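Local coordinates for protein O-succinylhomoserine sulfhydrylase (Mycobacterium tuberculosis, PDB 3NDN) that probably catalyses the pyridoxal-phosphate-dependent formation of L-homocysteine from O-succinyl-L-homoserine and hydrogen sulfide in methionine biosynthesis, at residues M36-S39 and E43-E46; E87-L92 and V269-L274; F150-G153 and S157-E160; F172-P175 and S181-D184; E293-H298 and V329-D334. All blocks are in the same frame, centred on the assembly; numbering follows the deposited sequence.

Contact 1 of 5, residues M36-S39 and E43-E46; sequences MLRS and ETAE
Ser39 and Glu43 face each other across a turn in the long N-terminal loop between helix 27-33 and helix 59-66, the extended arm through which subunits of this PLP-dependent trans-sulfuration family pack together. The Glu43 carboxylate is turned back to receive two donors of Ser39, one on each oxygen. Backbone Ser39 N reaches Glu43 OE2 at 2.9 Å, on the syn side but 25° out of the carboxylate plane, whereas the hydroxyl Ser39 OG gives its hydrogen to the syn lone pair of Glu43 OE1 at 2.8 Å. The fold-back comes from the Glu43 chain itself, with CG between the backbone N and the carbonyl carbon and a second bend about the CB-CG bond. Water 1 also donates to Glu43 OE2 and to Leu37 O, tying the carboxylate to the first segment a second time.

Arg38 stretches along the second segment with its chain extended from CG to NE, bringing the guanidinium edge to the backbone carbonyl of Thr44. Met36 CE lies 3.8 Å above one face of that group, offset toward its rim. Beyond these segments, Arg38 NH1 pairs with Asp355 of a third subunit, and Glu46, whose OE2 lies 3.8 Å from Met36 SD, is held chiefly by Arg89, with Lys272 of the same chain and Lys364 of the third subunit as further partners. The bond from Arg38 NH2 to Thr44 O is 3.1 Å long and nearly straight at 167°, lying in the carbonyl plane on a lone pair.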
# COMPACT_ATOMS: atom_id res chain seq x y z
N MET A 36 18.16 -10.21 -2.25
CA MET A 36 17.84 -8.84 -2.67
C MET A 36 18.35 -8.56 -4.06
O MET A 36 19.34 -9.14 -4.48
CB MET A 36 18.48 -7.82 -1.72
CG MET A 36 18.06 -7.95 -0.28
SD MET A 36 18.60 -6.53 0.69
CE MET A 36 20.37 -6.76 0.79
N LEU A 37 17.67 -7.65 -4.75
CA LEU A 37 18.05 -7.16 -6.09
C LEU A 37 17.88 -5.62 -6.17
O LEU A 37 16.85 -5.13 -6.67
CB LEU A 37 17.14 -7.82 -7.14
CG LEU A 37 17.32 -9.27 -7.59
CD1 LEU A 37 15.95 -9.89 -7.90
CD2 LEU A 37 18.24 -9.32 -8.81
N ARG A 38 18.85 -4.87 -5.65
CA ARG A 38 18.74 -3.40 -5.58
C ARG A 38 18.83 -2.79 -6.98
O ARG A 38 19.60 -3.28 -7.83
CB ARG A 38 19.82 -2.81 -4.64
CG ARG A 38 19.56 -3.09 -3.15
CD ARG A 38 20.68 -2.59 -2.23
NE ARG A 38 20.30 -2.64 -0.80
CZ ARG A 38 21.12 -2.96 0.21
NH1 ARG A 38 22.39 -3.31 -0.02
NH2 ARG A 38 20.66 -2.96 1.46
N SER A 39 18.05 -1.74 -7.22
CA SER A 39 18.15 -0.91 -8.45
C SER A 39 19.39 -0.01 -8.44
O SER A 39 20.11 0.07 -7.44
CB SER A 39 16.89 -0.04 -8.62
OG SER A 39 17.03 1.19 -7.92
N GLU A 43 18.71 1.91 -3.12
CA GLU A 43 17.82 1.94 -1.96
C GLU A 43 18.23 0.88 -0.93
O GLU A 43 18.60 -0.24 -1.30
CB GLU A 43 16.35 1.74 -2.41
CG GLU A 43 16.01 0.36 -3.02
CD GLU A 43 16.43 0.16 -4.48
OE1 GLU A 43 16.86 1.12 -5.16
OE2 GLU A 43 16.29 -0.99 -4.99
N THR A 44 18.17 1.23 0.35
CA THR A 44 18.48 0.29 1.45
C THR A 44 17.43 -0.82 1.61
O THR A 44 17.76 -2.02 1.61
CB THR A 44 18.68 1.04 2.77
OG1 THR A 44 19.76 1.97 2.60
CG2 THR A 44 19.04 0.05 3.90
N ALA A 45 16.17 -0.39 1.75
CA ALA A 45 15.00 -1.27 1.82
C ALA A 45 14.47 -1.72 0.46
O ALA A 45 14.62 -1.01 -0.56
CB ALA A 45 13.90 -0.59 2.64
N GLU A 46 13.84 -2.89 0.46
CA GLU A 46 13.36 -3.58 -0.75
C GLU A 46 12.24 -2.84 -1.53
O GLU A 46 11.22 -2.47 -0.96
CB GLU A 46 12.95 -5.02 -0.43
CG GLU A 46 14.10 -5.95 0.10
CD GLU A 46 14.41 -5.76 1.60
OE1 GLU A 46 13.97 -4.76 2.24
OE2 GLU A 46 15.12 -6.64 2.15
O HOH W 1 15.05 -2.88 -6.77
O HOH W 2 17.01 -3.73 -0.68

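Contact 2 of 5, residues E87-L92 and V269-L274; sequences EERLRL and VLLKGL
Arg89 and Leu274 run alongside each other with their ends pointing opposite ways where helix 81-94 meets the C-terminal end of helix 264-273. The closest carbon contact between them puts Arg89 CG 3.8 Å from Leu274 CD1, and the same methyl also reaches the next residue, 3.9 Å from Leu90 N and 4.2 Å from Leu90 CB. Leu274 CD1 thus touches both residues, while Leu274 CB lies 4.0 Å from Arg89 CD.

The polar part of the first shell is one bond: Arg89 NH2 donates to Leu271 O at 3.1 Å. The N-H...O angle of 142° makes the bond bent, and the donor stands 51° above the carbonyl plane, off the lone pairs. Leu271 CD1 adds an apolar neighbour 3.9 Å from Arg89 NH2.

Arg89 leaves its helix with CG anti to the backbone N and then bends at chi3 (-67°), which carries the guanidinium across to the other helix. Outward from there, its strongest partner is Glu46, bound through NH1; Glu275 pairs with NH2, and Gly34 O accepts from NE. All three nitrogens therefore have acceptors, and the buried charge is matched by two carboxylates. Lys272 pairs with the same two acids, which would be expected to offset the like charges of Arg89 and Lys272, 5.6 Å apart from NH2 to NZ. This is helix-against-helix packing between parts of the PLP-dependent transferase fold distant in sequence, with a buried arginine reaching a carbonyl, Leu271 O, near the end of the partner helix.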
# COMPACT_ATOMS: atom_id res chain seq x y z
N GLU A 87 10.47 -15.18 -3.03
CA GLU A 87 10.75 -16.59 -3.43
C GLU A 87 12.18 -16.99 -3.03
O GLU A 87 12.39 -18.07 -2.45
CB GLU A 87 10.57 -16.80 -4.93
CG GLU A 87 9.11 -16.85 -5.45
CD GLU A 87 8.98 -16.77 -6.98
OE1 GLU A 87 9.96 -16.34 -7.65
OE2 GLU A 87 7.89 -17.13 -7.52
N GLU A 88 13.15 -16.13 -3.33
CA GLU A 88 14.55 -16.47 -3.05
C GLU A 88 14.92 -16.42 -1.57
O GLU A 88 15.69 -17.26 -1.08
CB GLU A 88 15.50 -15.63 -3.90
CG GLU A 88 16.99 -15.90 -3.67
CD GLU A 88 17.52 -17.15 -4.37
OE1 GLU A 88 16.71 -17.89 -5.02
OE2 GLU A 88 18.75 -17.38 -4.28
N ARG A 89 14.38 -15.44 -0.84
CA ARG A 89 14.59 -15.37 0.61
C ARG A 89 14.05 -16.62 1.33
O ARG A 89 14.75 -17.20 2.17
CB ARG A 89 13.99 -14.06 1.20
CG ARG A 89 14.28 -13.82 2.70
CD ARG A 89 13.96 -12.35 3.11
NE ARG A 89 14.88 -11.41 2.47
CZ ARG A 89 14.87 -10.08 2.65
NH1 ARG A 89 15.77 -9.33 2.01
NH2 ARG A 89 13.96 -9.50 3.44
N LEU A 90 12.84 -17.06 0.99
CA LEU A 90 12.27 -18.28 1.59
C LEU A 90 13.08 -19.53 1.17
O LEU A 90 13.32 -20.42 1.98
CB LEU A 90 10.76 -18.45 1.23
CG LEU A 90 9.99 -19.65 1.81
CD1 LEU A 90 10.06 -19.73 3.35
CD2 LEU A 90 8.51 -19.71 1.30
N ARG A 91 13.52 -19.58 -0.09
CA ARG A 91 14.32 -20.71 -0.61
C ARG A 91 15.65 -20.82 0.17
O ARG A 91 16.08 -21.94 0.52
CB ARG A 91 14.60 -20.54 -2.12
CG ARG A 91 15.25 -21.80 -2.81
CD ARG A 91 15.99 -21.44 -4.14
NE ARG A 91 17.13 -20.54 -3.95
CZ ARG A 91 18.27 -20.84 -3.32
NH1 ARG A 91 18.46 -22.04 -2.75
NH2 ARG A 91 19.23 -19.92 -3.22
N LEU A 92 16.27 -19.68 0.44
CA LEU A 92 17.52 -19.62 1.23
C LEU A 92 17.32 -20.12 2.66
O LEU A 92 18.14 -20.92 3.13
CB LEU A 92 18.12 -18.21 1.26
CG LEU A 92 18.84 -17.78 -0.04
CD1 LEU A 92 18.99 -16.26 -0.13
CD2 LEU A 92 20.22 -18.47 -0.16
N VAL A 269 4.89 -7.34 1.73
CA VAL A 269 4.49 -7.63 3.12
C VAL A 269 5.19 -8.89 3.70
O VAL A 269 5.76 -8.85 4.81
CB VAL A 269 2.94 -7.73 3.29
CG1 VAL A 269 2.58 -8.16 4.74
CG2 VAL A 269 2.26 -6.40 2.95
N LEU A 270 5.17 -9.97 2.92
CA LEU A 270 5.71 -11.26 3.34
C LEU A 270 7.24 -11.32 3.43
O LEU A 270 7.76 -11.91 4.35
CB LEU A 270 5.15 -12.39 2.46
CG LEU A 270 3.62 -12.55 2.49
CD1 LEU A 270 3.15 -13.66 1.54
CD2 LEU A 270 3.10 -12.81 3.91
N LEU A 271 7.96 -10.73 2.46
CA LEU A 271 9.43 -10.72 2.49
C LEU A 271 9.99 -9.91 3.67
O LEU A 271 11.07 -10.24 4.22
CB LEU A 271 10.02 -10.23 1.12
CG LEU A 271 9.94 -8.76 0.69
CD1 LEU A 271 11.15 -7.92 1.27
CD2 LEU A 271 9.91 -8.61 -0.84
N LYS A 272 9.27 -8.86 4.08
CA LYS A 272 9.68 -8.08 5.23
C LYS A 272 9.30 -8.89 6.50
O LYS A 272 10.01 -8.83 7.49
CB LYS A 272 9.01 -6.69 5.23
CG LYS A 272 9.40 -5.77 4.04
CD LYS A 272 10.93 -5.50 3.96
CE LYS A 272 11.38 -4.44 4.95
NZ LYS A 272 12.88 -4.19 4.88
N GLY A 273 8.23 -9.67 6.44
CA GLY A 273 7.89 -10.57 7.59
C GLY A 273 8.97 -11.63 7.84
O GLY A 273 9.21 -12.05 8.98
N LEU A 274 9.64 -12.05 6.77
CA LEU A 274 10.67 -13.10 6.87
C LEU A 274 11.90 -12.61 7.67
O LEU A 274 12.64 -13.40 8.25
CB LEU A 274 11.07 -13.61 5.49
CG LEU A 274 10.09 -14.56 4.75
CD1 LEU A 274 10.63 -14.80 3.34
CD2 LEU A 274 9.89 -15.89 5.51

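Contact 3 of 5, residues F150-G153 and S157-E160; sequences FVDG and SQWE
Val151 and Gln158 bring the backbones to 6.0 Å between CA atoms, where the chain leaves strand 147-151, turns through Asp152 and Gly153, and comes back as helix 156-162. The turn is held by Gln158, whose chain is extended beyond CG so that its amide reaches the backbone and side chain of Asp152 together. Gln158 OE1 accepts from Asp152 N at 3.0 Å, a straight bond although the donor stands 52° above the carbonyl plane. Gln158 NE2 in turn donates to Asp152 OD2 at 3.1 Å; the acceptor is met on its anti side and lies close to the amide plane. Carboxylate and amide planes are 72° apart, so the two groups meet crosswise. The other Asp152 oxygen, OD1, is in a salt bridge with Arg127, while Asp155 takes a further hydrogen bond from Gln158 NE2.

Trp159 is fixed by an edge bond and a covered face. Its indole NE1 donates to Gly153 O at 2.9 Å with the oxygen in the ring plane, which, with the covered face, restrains the ring's rotation. Val151 CG2 covers that face as a CH-pi contact, 3.7 Å from the centroid of the six-membered ring and 8° off its normal. The other Val151 methyl, CG1, rests 3.6 Å from Gln158 O.

Val151 belongs to an outermost strand of the seven-stranded sheet and hydrogen-bonds through its backbone to Ala125. Trp159 also touches Val124 of strand 122-126 and Val188 and Leu191 of helix 185-194, which puts the indole between the sheet and that helix.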
# COMPACT_ATOMS: atom_id res chain seq x y z
N PHE A 150 -6.63 -43.35 1.52
CA PHE A 150 -6.34 -42.74 2.83
C PHE A 150 -5.79 -43.77 3.82
O PHE A 150 -6.17 -44.94 3.77
CB PHE A 150 -7.58 -42.05 3.42
CG PHE A 150 -7.92 -40.73 2.75
CD1 PHE A 150 -7.16 -39.58 3.02
CD2 PHE A 150 -9.01 -40.62 1.89
CE1 PHE A 150 -7.46 -38.36 2.41
CE2 PHE A 150 -9.32 -39.39 1.27
CZ PHE A 150 -8.54 -38.25 1.55
N VAL A 151 -4.87 -43.34 4.68
CA VAL A 151 -4.33 -44.15 5.78
C VAL A 151 -4.35 -43.36 7.08
O VAL A 151 -4.42 -42.12 7.06
CB VAL A 151 -2.87 -44.62 5.52
CG1 VAL A 151 -2.78 -45.51 4.29
CG2 VAL A 151 -1.91 -43.42 5.41
N ASP A 152 -4.27 -44.05 8.22
CA ASP A 152 -4.04 -43.38 9.50
C ASP A 152 -2.55 -43.02 9.60
O ASP A 152 -1.69 -43.91 9.63
CB ASP A 152 -4.47 -44.24 10.70
CG ASP A 152 -5.96 -44.53 10.72
OD1 ASP A 152 -6.79 -43.65 10.39
OD2 ASP A 152 -6.31 -45.67 11.09
N GLY A 153 -2.27 -41.72 9.66
CA GLY A 153 -0.90 -41.20 9.59
C GLY A 153 0.13 -41.78 10.55
O GLY A 153 1.32 -41.89 10.20
N SER A 157 2.29 -49.63 9.44
CA SER A 157 1.87 -50.84 8.74
C SER A 157 0.79 -50.53 7.68
O SER A 157 0.68 -51.24 6.69
CB SER A 157 1.43 -51.96 9.70
OG SER A 157 0.20 -51.68 10.34
N GLN A 158 0.03 -49.45 7.90
CA GLN A 158 -0.97 -49.01 6.92
C GLN A 158 -0.30 -48.31 5.74
O GLN A 158 -0.72 -48.48 4.60
CB GLN A 158 -2.01 -48.08 7.56
CG GLN A 158 -2.93 -48.73 8.58
CD GLN A 158 -4.01 -47.78 9.08
OE1 GLN A 158 -4.63 -47.05 8.31
NE2 GLN A 158 -4.23 -47.79 10.39
N TRP A 159 0.73 -47.50 6.04
CA TRP A 159 1.57 -46.89 5.01
C TRP A 159 2.22 -47.98 4.14
O TRP A 159 2.26 -47.86 2.91
CB TRP A 159 2.67 -46.01 5.64
CG TRP A 159 2.24 -44.61 6.14
CD1 TRP A 159 2.14 -44.20 7.45
CD2 TRP A 159 1.90 -43.46 5.34
NE1 TRP A 159 1.75 -42.88 7.51
CE2 TRP A 159 1.59 -42.40 6.23
CE3 TRP A 159 1.81 -43.22 3.96
CZ2 TRP A 159 1.20 -41.12 5.79
CZ3 TRP A 159 1.41 -41.95 3.51
CH2 TRP A 159 1.12 -40.91 4.43
N GLU A 160 2.72 -49.03 4.78
CA GLU A 160 3.38 -50.11 4.05
C GLU A 160 2.42 -50.80 3.08
O GLU A 160 2.75 -51.00 1.91
CB GLU A 160 4.06 -51.10 5.00
CG GLU A 160 4.89 -52.17 4.29
CD GLU A 160 6.03 -52.71 5.14
OE1 GLU A 160 6.02 -52.53 6.38
OE2 GLU A 160 6.96 -53.32 4.56

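Contact 4 of 5, residues F172-P175 and S181-D184; sequences FETP and SLVD
Phe172 and Val183 meet at the C-terminal end of strand 169-173, an interior strand of the large PLP-binding-domain sheet, where the chain loops out and returns as the lead-in to helix 185-194. The loop carries a cis peptide bond before Pro175, and Asp184 is the N-cap of the helix that follows.

Val183 CG1 sits over the face of the Phe172 ring, 3.8 Å from the centroid and 12° off the normal, a CH-pi contact. Val183 CB approaches the same ring at its CD1 corner, also at 3.8 Å. The valine reaches it with CG1 anti to the backbone N (chi1 177°).

Thr174 supplies the polar link: Val183 N donates to Thr174 OG1 at 3.1 Å and 166°. Farther along, Pro175 and Leu182 run alongside each other in the same direction, with Pro175 CB 3.6 Å from Leu182 CD2. A CA-H...O contact from Pro175 CA to Ser181 O, 3.5 Å, lies beside them.

Outside the segments, Gln314 OE1 takes the Leu182 N-H, Gln321 NE2 gives to Val183 O, and Gln211 NE2 gives to Thr174 O. The chemistry is thus mostly apolar, with side-chain groups of residues far off in sequence matching the backbone polar atoms of the loop. Val183 N is received by a side-chain hydroxyl, consistent with a returning segment that is tied to the strand end without joining the sheet.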
# COMPACT_ATOMS: atom_id res chain seq x y z
N PHE A 172 0.99 -35.51 3.54
CA PHE A 172 0.58 -35.46 4.96
C PHE A 172 1.00 -34.14 5.65
O PHE A 172 1.84 -33.42 5.11
CB PHE A 172 1.11 -36.68 5.76
CG PHE A 172 2.64 -36.81 5.79
CD1 PHE A 172 3.40 -36.16 6.75
CD2 PHE A 172 3.29 -37.63 4.86
CE1 PHE A 172 4.80 -36.28 6.79
CE2 PHE A 172 4.70 -37.76 4.88
CZ PHE A 172 5.46 -37.09 5.84
N GLU A 173 0.39 -33.86 6.81
CA GLU A 173 0.81 -32.79 7.74
C GLU A 173 1.32 -33.42 9.03
O GLU A 173 0.80 -34.46 9.45
CB GLU A 173 -0.38 -31.89 8.13
CG GLU A 173 -1.11 -31.18 6.98
CD GLU A 173 -2.53 -30.73 7.38
OE1 GLU A 173 -2.77 -30.47 8.59
OE2 GLU A 173 -3.39 -30.63 6.48
N THR A 174 2.33 -32.81 9.66
CA THR A 174 2.80 -33.22 11.00
C THR A 174 3.43 -32.05 11.77
O THR A 174 4.25 -31.32 11.20
CB THR A 174 3.75 -34.47 10.97
OG1 THR A 174 4.06 -34.88 12.31
CG2 THR A 174 5.06 -34.18 10.22
N PRO A 175 3.00 -31.80 13.02
CA PRO A 175 1.87 -32.41 13.75
C PRO A 175 0.52 -32.11 13.07
O PRO A 175 0.46 -31.19 12.25
CB PRO A 175 1.91 -31.73 15.11
CG PRO A 175 3.33 -31.17 15.25
CD PRO A 175 3.70 -30.78 13.84
N SER A 181 -1.28 -35.23 16.50
CA SER A 181 -0.73 -36.55 16.18
C SER A 181 0.42 -36.38 15.18
O SER A 181 0.36 -35.48 14.32
CB SER A 181 -1.85 -37.42 15.58
OG SER A 181 -1.38 -38.66 15.08
N LEU A 182 1.45 -37.23 15.28
CA LEU A 182 2.62 -37.13 14.39
C LEU A 182 2.73 -38.21 13.30
O LEU A 182 2.19 -39.32 13.45
CB LEU A 182 3.94 -37.10 15.21
CG LEU A 182 4.10 -36.18 16.43
CD1 LEU A 182 5.55 -36.12 16.87
CD2 LEU A 182 3.58 -34.78 16.20
N VAL A 183 3.44 -37.89 12.21
CA VAL A 183 3.83 -38.85 11.18
C VAL A 183 5.37 -38.97 11.18
O VAL A 183 6.06 -37.95 11.28
CB VAL A 183 3.33 -38.40 9.77
CG1 VAL A 183 3.79 -39.37 8.68
CG2 VAL A 183 1.80 -38.27 9.76
N ASP A 184 5.90 -40.20 11.11
CA ASP A 184 7.36 -40.43 11.10
C ASP A 184 7.93 -40.09 9.71
O ASP A 184 7.82 -40.90 8.78
CB ASP A 184 7.65 -41.91 11.45
CG ASP A 184 9.12 -42.19 11.80
OD1 ASP A 184 10.04 -41.61 11.20
OD2 ASP A 184 9.37 -43.06 12.67

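Contact 5 of 5, residues E293-H298 and V329-D334; sequences EFLNGH and VTFALD
Leu295 packs on Phe331 and Val329, joining the last turn of helix 277-296 to strand 328-333 through apolar side chains alone. The two backbones stay well apart, 7.8 Å between Leu295 CA and Phe331 CA, and side chains from both segments fill the gap.

The CH-pi part uses one branch: Leu295 CD2 stands over the centre of the Phe331 ring, 4.0 Å from the centroid and only 3° off the normal, so the methyl is almost exactly on the ring axis. The leucine chain stands roughly perpendicular to that of Phe331. In Phe331, chi1 (70°) swings the ring toward the helix and chi2 (102°) turns its face to Leu295.

The other branch does the plain van der Waals packing. Leu295 CD1 lies 3.9 Å from Phe331 CD2 and 4.0 Å from Val329 CG1, bridging two residues two apart on the strand, whose side chains therefore emerge from the same side of the sheet.

Around this core, Val301 and Val304 of strand 301-305 also touch Leu295, while Val393 and Ile395 of strand 392-396 also touch Phe331. Strand 328-333 runs antiparallel to both of these, with backbone bonds such as Val329 to Ile395 and Thr330 to Arg305. The helix therefore lies on one face of the five-stranded sheet, a layering expected of the smaller C-terminal domain in fold type I PLP enzymes; Phe294 in the last turn and His298 just beyond the helix reach helix 402-413.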
# COMPACT_ATOMS: atom_id res chain seq x y z
N GLU A 293 2.68 -26.34 30.18
CA GLU A 293 3.02 -26.82 31.53
C GLU A 293 2.04 -26.30 32.60
O GLU A 293 1.69 -27.03 33.55
CB GLU A 293 4.48 -26.47 31.86
CG GLU A 293 5.50 -27.21 30.98
CD GLU A 293 6.91 -26.64 31.06
OE1 GLU A 293 7.10 -25.53 31.62
OE2 GLU A 293 7.85 -27.29 30.54
N PHE A 294 1.59 -25.05 32.45
CA PHE A 294 0.62 -24.45 33.38
C PHE A 294 -0.74 -25.15 33.31
O PHE A 294 -1.33 -25.50 34.34
CB PHE A 294 0.48 -22.93 33.15
CG PHE A 294 -0.67 -22.30 33.91
CD1 PHE A 294 -0.54 -21.96 35.26
CD2 PHE A 294 -1.90 -22.10 33.28
CE1 PHE A 294 -1.60 -21.40 35.96
CE2 PHE A 294 -2.98 -21.54 33.98
CZ PHE A 294 -2.83 -21.19 35.31
N LEU A 295 -1.22 -25.39 32.09
CA LEU A 295 -2.47 -26.14 31.87
C LEU A 295 -2.37 -27.59 32.40
O LEU A 295 -3.29 -28.08 33.06
CB LEU A 295 -2.87 -26.10 30.39
CG LEU A 295 -3.50 -24.79 29.88
CD1 LEU A 295 -3.38 -24.63 28.35
CD2 LEU A 295 -4.96 -24.65 30.32
N ASN A 296 -1.24 -28.25 32.13
CA ASN A 296 -0.99 -29.63 32.58
C ASN A 296 -1.14 -29.79 34.11
O ASN A 296 -1.61 -30.82 34.58
CB ASN A 296 0.40 -30.08 32.12
CG ASN A 296 0.65 -31.58 32.33
OD1 ASN A 296 -0.20 -32.41 32.03
ND2 ASN A 296 1.83 -31.91 32.83
N GLY A 297 -0.77 -28.75 34.86
CA GLY A 297 -0.88 -28.78 36.32
C GLY A 297 -2.15 -28.22 36.93
O GLY A 297 -2.28 -28.19 38.16
N HIS A 298 -3.09 -27.78 36.10
CA HIS A 298 -4.32 -27.11 36.57
C HIS A 298 -5.44 -28.11 36.89
O HIS A 298 -5.66 -29.05 36.11
CB HIS A 298 -4.78 -26.10 35.50
CG HIS A 298 -5.73 -25.06 36.02
ND1 HIS A 298 -7.08 -25.29 36.16
CD2 HIS A 298 -5.52 -23.79 36.43
CE1 HIS A 298 -7.66 -24.20 36.64
NE2 HIS A 298 -6.74 -23.27 36.81
N VAL A 329 -1.41 -24.85 21.57
CA VAL A 329 -1.68 -25.78 22.69
C VAL A 329 -3.15 -26.25 22.70
O VAL A 329 -4.06 -25.42 22.73
CB VAL A 329 -1.36 -25.13 24.05
CG1 VAL A 329 -1.50 -26.15 25.21
CG2 VAL A 329 0.03 -24.48 24.04
N THR A 330 -3.37 -27.56 22.71
CA THR A 330 -4.72 -28.15 22.75
C THR A 330 -4.94 -28.81 24.13
O THR A 330 -4.03 -29.46 24.66
CB THR A 330 -4.89 -29.18 21.59
OG1 THR A 330 -4.66 -28.52 20.33
CG2 THR A 330 -6.30 -29.79 21.57
N PHE A 331 -6.13 -28.63 24.71
CA PHE A 331 -6.49 -29.29 25.99
C PHE A 331 -7.98 -29.65 26.13
O PHE A 331 -8.83 -29.16 25.38
CB PHE A 331 -6.04 -28.45 27.20
CG PHE A 331 -6.81 -27.16 27.39
CD1 PHE A 331 -7.81 -27.08 28.36
CD2 PHE A 331 -6.53 -26.03 26.62
CE1 PHE A 331 -8.53 -25.90 28.57
CE2 PHE A 331 -7.24 -24.84 26.82
CZ PHE A 331 -8.24 -24.77 27.79
N ALA A 332 -8.29 -30.51 27.11
CA ALA A 332 -9.67 -30.91 27.40
C ALA A 332 -10.04 -30.64 28.86
O ALA A 332 -9.25 -30.92 29.77
CB ALA A 332 -9.90 -32.39 27.05
N LEU A 333 -11.24 -30.10 29.06
CA LEU A 333 -11.77 -29.82 30.39
C LEU A 333 -12.19 -31.11 31.10
O LEU A 333 -12.68 -32.04 30.45
CB LEU A 333 -12.97 -28.86 30.30
CG LEU A 333 -12.69 -27.42 29.86
CD1 LEU A 333 -13.96 -26.72 29.43
CD2 LEU A 333 -11.97 -26.61 30.92
N ASP A 334 -12.00 -31.16 32.41
CA ASP A 334 -12.40 -32.33 33.21
C ASP A 334 -13.81 -32.14 33.76
O ASP A 334 -14.01 -31.48 34.78
CB ASP A 334 -11.39 -32.61 34.33
CG ASP A 334 -11.65 -33.94 35.07
OD1 ASP A 334 -12.24 -34.88 34.48
OD2 ASP A 334 -11.25 -34.04 36.24

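How the contacts relate
Contacts 1 and 2 form one charged junction: Glu46 OE2 bonds Arg89 NH1 at 2.8 Å and Glu46 OE1 bonds Lys272 NZ at 2.9 Å, tying the N-terminal arm to the helix pair. Contacts 3 and 4 are likewise continuous, their centres 12 Å apart; both reach the large sheet, and Trp159 CH2 lies 4.0 Å from Phe172 CD2. These two groups lie on opposite sides of the chain's centre, the centres of contacts 1 and 3 being 48 Å apart. Contact 5 belongs to the smaller sheet, its nearest atoms about 8 Å from contact 4. The lysine predicted to carry the cofactor, Lys227, falls within none of the five.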